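Long-range contacts in beta-L-arabinobiosidase (Bacteroides thetaiotaomicron, PDB 5MQR), which probably hydrolyses glycosidic bonds of plant pectin glycans in a gut bacterium, as a beta-L-arabinobiosidase to which a sialidase-type activity is also tentatively assigned: residues Ala616-Leu621 and Ile658-Cys663; His1062-Thr1067 and Ile1085-Lys1090. All coordinates share one frame; numbering follows the deposited sequence.

Interactions 1 and 2 lie about 11 Å apart, centre to centre, and meet on one five-stranded antiparallel sheet ordered 660-662, 1053-1061, 1064-1071, 1082-1087, 1090-1095. Interaction 1 sits at the edge strand 660-662, interaction 2 between the third and fourth strands. Along the chain they follow in series: 616-621 and 658-663 come first, then, after a long run with many helices, 1062-1067 and 1085-1090. The loop 616-621, one half of interaction 1, also touches interaction 2: Phe620 CZ is 3.6 Å from Phe1086 CZ, and Ala619 CB is 3.7 Å from Thr1067 OG1. The sheet thus joins strand 660-662 to strands from 1053-1061 onward, far apart in sequence.

Interaction 1: Ala616-Leu621 and Ile658-Cys663; sequences ASSAFL and IPLFEC
Leu621 and Leu660 mark the closest backbone approach, their CA atoms 6.7 Å apart, and no hydrogen bond links the segments; the loop 616-621 meets the edge strand 660-662 of a five-stranded antiparallel sheet through apolar packing of side chains on side chains and on backbone. Leu621 carries the contact through both methyls. CD1 rests on the strand backbone, 3.7 Å from Leu660 O, and approaches Leu660 CB at 4.0 Å. CD2 reaches the carboxylate end of Glu662, 3.6 Å from its CD. With CG of Glu662 placed between backbone N and carbonyl carbon (chi1 63°) and the chain extended beyond it, the acid passes the leucine at a slant. Its oxygens are held from elsewhere: OE1 forms a salt bridge with Arg1076, and OE2 a hydrogen bond with Tyr1077 OH. Shortening Glu662 to an alanine removes the carboxylate, which would probably leave Arg1076 and Tyr1077 OH without this mate and open a gap beside Leu621 CD2. Behind the contact, Asp1057 of the neighbouring strand accepts bonds from the backbone N of Ala619, Phe620 and Leu621, fixing the loop to the sheet. Within the loop, Ser618 OG donates to Leu621 O at 2.5 Å, and the same hydroxyl oxygen lies 3.7 Å from Leu660 CD1.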
ATOM      1  N   ALA A 616       2.202 -10.190  12.142  1.00 25.68           N
ATOM      2  CA  ALA A 616       2.856  -8.849  12.197  1.00 25.75           C
ATOM      3  C   ALA A 616       3.991  -8.662  11.173  1.00 25.60           C
ATOM      4  O   ALA A 616       4.415  -7.549  10.891  1.00 24.98           O
ATOM      5  CB  ALA A 616       3.431  -8.607  13.594  1.00 25.90           C
ATOM      6  N   SER A 617       4.539  -9.769  10.695  1.00 25.84           N
ATOM      7  CA  SER A 617       5.588  -9.758   9.686  1.00 26.30           C
ATOM      8  C   SER A 617       5.039  -9.450   8.253  1.00 25.78           C
ATOM      9  O   SER A 617       5.830  -9.169   7.325  1.00 26.77           O
ATOM     10  CB  SER A 617       6.309 -11.121   9.745  1.00 27.38           C
ATOM     11  OG  SER A 617       5.356 -12.202   9.930  1.00 27.89           O
ATOM     12  N   SER A 618       3.712  -9.519   8.082  1.00 24.09           N
ATOM     13  CA  SER A 618       3.026  -9.196   6.832  1.00 23.38           C
ATOM     14  C   SER A 618       2.728  -7.704   6.760  1.00 23.89           C
ATOM     15  O   SER A 618       2.100  -7.170   7.630  1.00 23.61           O
ATOM     16  CB  SER A 618       1.716  -9.972   6.733  1.00 23.16           C
ATOM     17  OG  SER A 618       1.196  -9.961   5.402  1.00 23.21           O
ATOM     18  N   ALA A 619       3.164  -7.039   5.700  1.00 24.11           N
ATOM     19  CA  ALA A 619       3.097  -5.578   5.619  1.00 24.17           C
ATOM     20  C   ALA A 619       1.743  -5.019   5.141  1.00 24.06           C
ATOM     21  O   ALA A 619       1.354  -3.949   5.577  1.00 25.06           O
ATOM     22  CB  ALA A 619       4.230  -5.070   4.719  1.00 24.28           C
ATOM     23  N   PHE A 620       1.083  -5.707   4.213  1.00 23.58           N
ATOM     24  CA  PHE A 620      -0.190  -5.278   3.630  1.00 23.63           C
ATOM     25  C   PHE A 620      -1.296  -6.300   3.897  1.00 24.53           C
ATOM     26  O   PHE A 620      -2.375  -5.931   4.383  1.00 26.70           O
ATOM     27  CB  PHE A 620      -0.033  -5.011   2.131  1.00 23.43           C
ATOM     28  CG  PHE A 620       0.868  -3.861   1.825  1.00 23.55           C
ATOM     29  CD1 PHE A 620       2.263  -4.003   1.921  1.00 23.91           C
ATOM     30  CD2 PHE A 620       0.345  -2.617   1.491  1.00 23.50           C
ATOM     31  CE1 PHE A 620       3.113  -2.939   1.673  1.00 23.42           C
ATOM     32  CE2 PHE A 620       1.191  -1.548   1.246  1.00 23.57           C
ATOM     33  CZ  PHE A 620       2.576  -1.713   1.348  1.00 24.10           C
ATOM     34  N   LEU A 621      -1.046  -7.582   3.638  1.00 23.29           N
ATOM     35  CA  LEU A 621      -2.078  -8.602   3.841  1.00 22.82           C
ATOM     36  C   LEU A 621      -2.130  -9.080   5.284  1.00 23.52           C
ATOM     37  O   LEU A 621      -1.105  -9.108   5.978  1.00 22.73           O
ATOM     38  CB  LEU A 621      -1.825  -9.806   2.912  1.00 22.63           C
ATOM     39  CG  LEU A 621      -1.706  -9.471   1.414  1.00 21.69           C
ATOM     40  CD1 LEU A 621      -1.483 -10.737   0.599  1.00 22.13           C
ATOM     41  CD2 LEU A 621      -2.918  -8.700   0.895  1.00 21.22           C
ATOM     42  N   ILE A 658       2.523 -19.583   6.768  1.00 23.44           N
ATOM     43  CA  ILE A 658       2.438 -19.354   5.337  1.00 22.65           C
ATOM     44  C   ILE A 658       2.663 -17.923   4.884  1.00 22.46           C
ATOM     45  O   ILE A 658       2.172 -16.987   5.516  1.00 22.12           O
ATOM     46  CB  ILE A 658       1.174 -19.956   4.712  1.00 22.70           C
ATOM     47  CG1 ILE A 658      -0.121 -19.292   5.156  1.00 22.92           C
ATOM     48  CG2 ILE A 658       1.121 -21.450   4.995  1.00 23.24           C
ATOM     49  CD1 ILE A 658      -1.231 -19.528   4.153  1.00 22.82           C
ATOM     50  N   PRO A 659       3.415 -17.745   3.774  1.00 21.99           N
ATOM     51  CA  PRO A 659       3.304 -16.467   3.101  1.00 21.96           C
ATOM     52  C   PRO A 659       1.861 -16.257   2.668  1.00 21.61           C
ATOM     53  O   PRO A 659       1.116 -17.236   2.450  1.00 21.73           O
ATOM     54  CB  PRO A 659       4.255 -16.602   1.892  1.00 22.07           C
ATOM     55  CG  PRO A 659       5.214 -17.678   2.290  1.00 22.35           C
ATOM     56  CD  PRO A 659       4.388 -18.625   3.104  1.00 22.17           C
ATOM     57  N   LEU A 660       1.445 -15.008   2.578  1.00 20.96           N
ATOM     58  CA  LEU A 660       0.074 -14.704   2.170  1.00 20.86           C
ATOM     59  C   LEU A 660       0.017 -14.206   0.733  1.00 20.75           C
ATOM     60  O   LEU A 660       0.921 -13.508   0.289  1.00 22.00           O
ATOM     61  CB  LEU A 660      -0.538 -13.680   3.119  1.00 20.89           C
ATOM     62  CG  LEU A 660      -0.606 -14.087   4.602  1.00 21.21           C
ATOM     63  CD1 LEU A 660      -1.050 -12.900   5.455  1.00 21.69           C
ATOM     64  CD2 LEU A 660      -1.526 -15.272   4.857  1.00 21.12           C
ATOM     65  N   PHE A 661      -1.054 -14.543   0.025  1.00 20.08           N
ATOM     66  CA  PHE A 661      -1.204 -14.212  -1.386  1.00 20.24           C
ATOM     67  C   PHE A 661      -2.640 -13.758  -1.671  1.00 19.56           C
ATOM     68  O   PHE A 661      -3.584 -14.244  -1.083  1.00 18.64           O
ATOM     69  CB  PHE A 661      -0.850 -15.450  -2.262  1.00 20.93           C
ATOM     70  CG  PHE A 661      -1.219 -15.311  -3.729  1.00 21.12           C
ATOM     71  CD1 PHE A 661      -0.411 -14.618  -4.603  1.00 21.60           C
ATOM     72  CD2 PHE A 661      -2.374 -15.874  -4.229  1.00 21.13           C
ATOM     73  CE1 PHE A 661      -0.753 -14.478  -5.949  1.00 21.29           C
ATOM     74  CE2 PHE A 661      -2.718 -15.737  -5.569  1.00 21.63           C
ATOM     75  CZ  PHE A 661      -1.910 -15.027  -6.429  1.00 21.45           C
ATOM     76  N   GLU A 662      -2.790 -12.825  -2.589  1.00 19.91           N
ATOM     77  CA  GLU A 662      -4.092 -12.555  -3.179  1.00 20.47           C
ATOM     78  C   GLU A 662      -3.950 -12.088  -4.593  1.00 20.64           C
ATOM     79  O   GLU A 662      -2.927 -11.516  -4.976  1.00 20.43           O
ATOM     80  CB  GLU A 662      -4.899 -11.499  -2.407  1.00 21.09           C
ATOM     81  CG  GLU A 662      -4.282 -10.103  -2.358  1.00 21.50           C
ATOM     82  CD  GLU A 662      -5.239  -9.019  -1.863  1.00 21.89           C
ATOM     83  OE1 GLU A 662      -6.295  -9.336  -1.227  1.00 22.63           O
ATOM     84  OE2 GLU A 662      -4.919  -7.834  -2.109  1.00 21.72           O
ATOM     85  N   CYS A 663      -5.020 -12.316  -5.344  1.00 20.84           N
ATOM     86  CA  CYS A 663      -5.144 -11.811  -6.682  1.00 21.43           C
ATOM     87  C   CYS A 663      -6.631 -11.744  -6.950  1.00 21.50           C
ATOM     88  O   CYS A 663      -7.395 -12.213  -6.130  1.00 21.98           O
ATOM     89  CB  CYS A 663      -4.401 -12.728  -7.645  1.00 21.96           C
ATOM     90  SG  CYS A 663      -5.233 -14.287  -7.920  1.00 22.19           S
TER

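Interaction 2: His1062-Thr1067 and Ile1085-Lys1090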
ATOM      1  N   HIS A1062      15.822 -15.028   3.568  1.00 24.07           N
ATOM      2  CA  HIS A1062      17.118 -14.548   4.074  1.00 24.81           C
ATOM      3  C   HIS A1062      17.012 -13.733   5.390  1.00 24.94           C
ATOM      4  O   HIS A1062      17.715 -12.730   5.595  1.00 25.06           O
ATOM      5  CB  HIS A1062      17.855 -13.721   2.994  1.00 25.17           C
ATOM      6  CG  HIS A1062      18.373 -14.532   1.856  1.00 25.38           C
ATOM      7  ND1 HIS A1062      19.616 -14.327   1.310  1.00 25.64           N
ATOM      8  CD2 HIS A1062      17.819 -15.548   1.159  1.00 25.54           C
ATOM      9  CE1 HIS A1062      19.809 -15.183   0.328  1.00 26.12           C
ATOM     10  NE2 HIS A1062      18.734 -15.939   0.218  1.00 25.92           N
ATOM     11  N   GLY A1063      16.152 -14.188   6.292  1.00 24.57           N
ATOM     12  CA  GLY A1063      15.958 -13.491   7.567  1.00 24.97           C
ATOM     13  C   GLY A1063      15.208 -12.179   7.520  1.00 24.78           C
ATOM     14  O   GLY A1063      15.137 -11.508   8.510  1.00 25.67           O
ATOM     15  N   HIS A1064      14.617 -11.840   6.374  1.00 24.81           N
ATOM     16  CA  HIS A1064      13.848 -10.618   6.171  1.00 24.20           C
ATOM     17  C   HIS A1064      12.448 -10.993   5.722  1.00 22.86           C
ATOM     18  O   HIS A1064      12.249 -12.068   5.180  1.00 22.51           O
ATOM     19  CB  HIS A1064      14.521  -9.770   5.102  1.00 24.83           C
ATOM     20  CG  HIS A1064      15.790  -9.141   5.567  1.00 26.11           C
ATOM     21  ND1 HIS A1064      16.960  -9.860   5.740  1.00 27.08           N
ATOM     22  CD2 HIS A1064      16.070  -7.867   5.930  1.00 26.41           C
ATOM     23  CE1 HIS A1064      17.908  -9.050   6.178  1.00 27.53           C
ATOM     24  NE2 HIS A1064      17.395  -7.836   6.298  1.00 27.38           N
ATOM     25  N   ASN A1065      11.493 -10.115   5.966  1.00 22.16           N
ATOM     26  CA  ASN A1065      10.105 -10.323   5.563  1.00 22.60           C
ATOM     27  C   ASN A1065       9.830  -9.587   4.257  1.00 22.69           C
ATOM     28  O   ASN A1065       9.910  -8.362   4.245  1.00 23.06           O
ATOM     29  CB  ASN A1065       9.154  -9.824   6.650  1.00 22.54           C
ATOM     30  CG  ASN A1065       9.312 -10.602   7.947  1.00 22.63           C
ATOM     31  OD1 ASN A1065       9.212 -11.826   7.959  1.00 22.36           O
ATOM     32  ND2 ASN A1065       9.579  -9.905   9.023  1.00 22.48           N
ATOM     33  N   LEU A1066       9.534 -10.306   3.165  1.00 22.43           N
ATOM     34  CA  LEU A1066       9.336  -9.639   1.874  1.00 22.58           C
ATOM     35  C   LEU A1066       7.899  -9.548   1.493  1.00 22.05           C
ATOM     36  O   LEU A1066       7.075 -10.405   1.851  1.00 22.16           O
ATOM     37  CB  LEU A1066      10.101 -10.297   0.705  1.00 23.42           C
ATOM     38  CG  LEU A1066      11.596 -10.594   0.802  1.00 24.32           C
ATOM     39  CD1 LEU A1066      12.192 -10.932  -0.573  1.00 25.45           C
ATOM     40  CD2 LEU A1066      12.365  -9.481   1.428  1.00 24.51           C
ATOM     41  N   THR A1067       7.621  -8.501   0.729  1.00 22.03           N
ATOM     42  CA  THR A1067       6.328  -8.304   0.090  1.00 22.15           C
ATOM     43  C   THR A1067       6.572  -7.969  -1.361  1.00 22.05           C
ATOM     44  O   THR A1067       7.432  -7.159  -1.669  1.00 22.54           O
ATOM     45  CB  THR A1067       5.593  -7.115   0.708  1.00 21.73           C
ATOM     46  OG1 THR A1067       5.632  -7.243   2.121  1.00 21.79           O
ATOM     47  CG2 THR A1067       4.177  -7.023   0.225  1.00 21.45           C
ATOM     48  N   ILE A1085       8.534  -3.984  -4.337  1.00 24.80           N
ATOM     49  CA  ILE A1085       9.098  -4.934  -3.396  1.00 24.75           C
ATOM     50  C   ILE A1085       9.291  -4.205  -2.078  1.00 24.69           C
ATOM     51  O   ILE A1085       9.844  -3.103  -2.070  1.00 24.14           O
ATOM     52  CB  ILE A1085      10.473  -5.422  -3.845  1.00 24.89           C
ATOM     53  CG1 ILE A1085      10.331  -6.178  -5.167  1.00 25.63           C
ATOM     54  CG2 ILE A1085      11.124  -6.308  -2.768  1.00 24.77           C
ATOM     55  CD1 ILE A1085      11.655  -6.458  -5.848  1.00 26.06           C
ATOM     56  N   PHE A1086       8.858  -4.830  -0.981  1.00 24.18           N
ATOM     57  CA  PHE A1086       9.111  -4.301   0.345  1.00 24.45           C
ATOM     58  C   PHE A1086       9.953  -5.297   1.134  1.00 24.31           C
ATOM     59  O   PHE A1086       9.784  -6.503   1.011  1.00 22.98           O
ATOM     60  CB  PHE A1086       7.808  -3.979   1.093  1.00 24.44           C
ATOM     61  CG  PHE A1086       6.976  -2.891   0.449  1.00 25.11           C
ATOM     62  CD1 PHE A1086       6.221  -3.150  -0.692  1.00 25.15           C
ATOM     63  CD2 PHE A1086       6.911  -1.605   1.010  1.00 25.68           C
ATOM     64  CE1 PHE A1086       5.449  -2.152  -1.294  1.00 25.37           C
ATOM     65  CE2 PHE A1086       6.149  -0.594   0.411  1.00 25.66           C
ATOM     66  CZ  PHE A1086       5.404  -0.874  -0.742  1.00 25.60           C
ATOM     67  N   VAL A1087      10.856  -4.750   1.942  1.00 24.98           N
ATOM     68  CA  VAL A1087      11.638  -5.486   2.926  1.00 25.65           C
ATOM     69  C   VAL A1087      11.254  -4.941   4.307  1.00 25.70           C
ATOM     70  O   VAL A1087      11.442  -3.751   4.568  1.00 26.78           O
ATOM     71  CB  VAL A1087      13.142  -5.276   2.676  1.00 25.81           C
ATOM     72  CG1 VAL A1087      13.995  -5.979   3.736  1.00 25.96           C
ATOM     73  CG2 VAL A1087      13.484  -5.740   1.272  1.00 26.68           C
ATOM     74  N   ASN A1088      10.724  -5.800   5.174  1.00 25.83           N
ATOM     75  CA  ASN A1088      10.211  -5.406   6.495  1.00 26.32           C
ATOM     76  C   ASN A1088       9.363  -4.148   6.423  1.00 26.20           C
ATOM     77  O   ASN A1088       9.511  -3.224   7.222  1.00 26.98           O
ATOM     78  CB  ASN A1088      11.361  -5.253   7.482  1.00 26.74           C
ATOM     79  CG  ASN A1088      12.167  -6.538   7.622  1.00 27.72           C
ATOM     80  OD1 ASN A1088      11.711  -7.623   7.267  1.00 26.85           O
ATOM     81  ND2 ASN A1088      13.376  -6.416   8.116  1.00 28.88           N
ATOM     82  N   GLY A1089       8.477  -4.133   5.432  1.00 26.40           N
ATOM     83  CA  GLY A1089       7.555  -3.036   5.209  1.00 26.63           C
ATOM     84  C   GLY A1089       8.107  -1.740   4.669  1.00 26.78           C
ATOM     85  O   GLY A1089       7.374  -0.764   4.607  1.00 26.75           O
ATOM     86  N   LYS A1090       9.382  -1.715   4.290  1.00 28.17           N
ATOM     87  CA  LYS A1090      10.004  -0.538   3.672  1.00 30.01           C
ATOM     88  C   LYS A1090      10.285  -0.867   2.212  1.00 29.88           C
ATOM     89  O   LYS A1090      10.851  -1.937   1.897  1.00 29.27           O
ATOM     90  CB  LYS A1090      11.297  -0.171   4.398  1.00 31.89           C
ATOM     91  CG  LYS A1090      11.092   0.217   5.859  1.00 35.59           C
ATOM     92  CD  LYS A1090      10.316   1.536   5.993  1.00 37.27           C
ATOM     93  CE  LYS A1090      10.245   2.042   7.438  1.00 39.56           C
ATOM     94  NZ  LYS A1090       9.029   2.919   7.664  1.00 39.79           N
TER
HETATM   95  O   HOH W   1      15.008  -8.683   9.247  1.00 35.94           O
HETATM   96  O   HOH W   2       7.845  -6.498   3.724  1.00 19.13           O
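The beta hairpin of strands 1064-1071 and 1082-1087, within the region assigned to the family 65 glycosyl hydrolase C-terminal domain, is antiparallel; its short portions 1064-1067 and 1085-1087 differ in direction by 160° and their axes approach to 4.7 Å. Thr1067 and Phe1086 form the hydrogen-bonded pair, with Phe1086 N to Thr1067 O at 2.8 Å and Thr1067 N to Phe1086 O at 3.0 Å. On the same face their CB atoms meet, while Thr1067 OG1 also bonds Asp1057. Leu1066 and Val1087, the non-hydrogen-bonded pair, point to the opposite face and lie side by side, CD2 of Leu1066 being 3.9 Å from CG2 of Val1087; Ile1040 of strand 1040-1042 packs against both.

At the strand end a type I' turn runs from Val1087 to Lys1090, and Asn1088 extends the pairing from it. Its N donates to Asn1065 O, and its side-chain OD1 accepts Asn1065 N at 2.8 Å in an almost straight bond. Asn1088 CG stands beside its own backbone N (chi1 -58°), which turns the amide back toward the opposing strand and lets one residue bond both backbone polar atoms of Asn1065. The His1064 ring is almost parallel to this amide, planes 7° apart, and its CD2 lies 3.6 Å from Val1087 CG1. The ring's orientation is set by ND1 donating to His1062 O, which lies nearly in the ring plane. One water joins Asn1088 ND2 to Gly1063 O; a second donates to Asn1065 O and Thr1067 OG1 and accepts Gly1089 N at 3.0 Å.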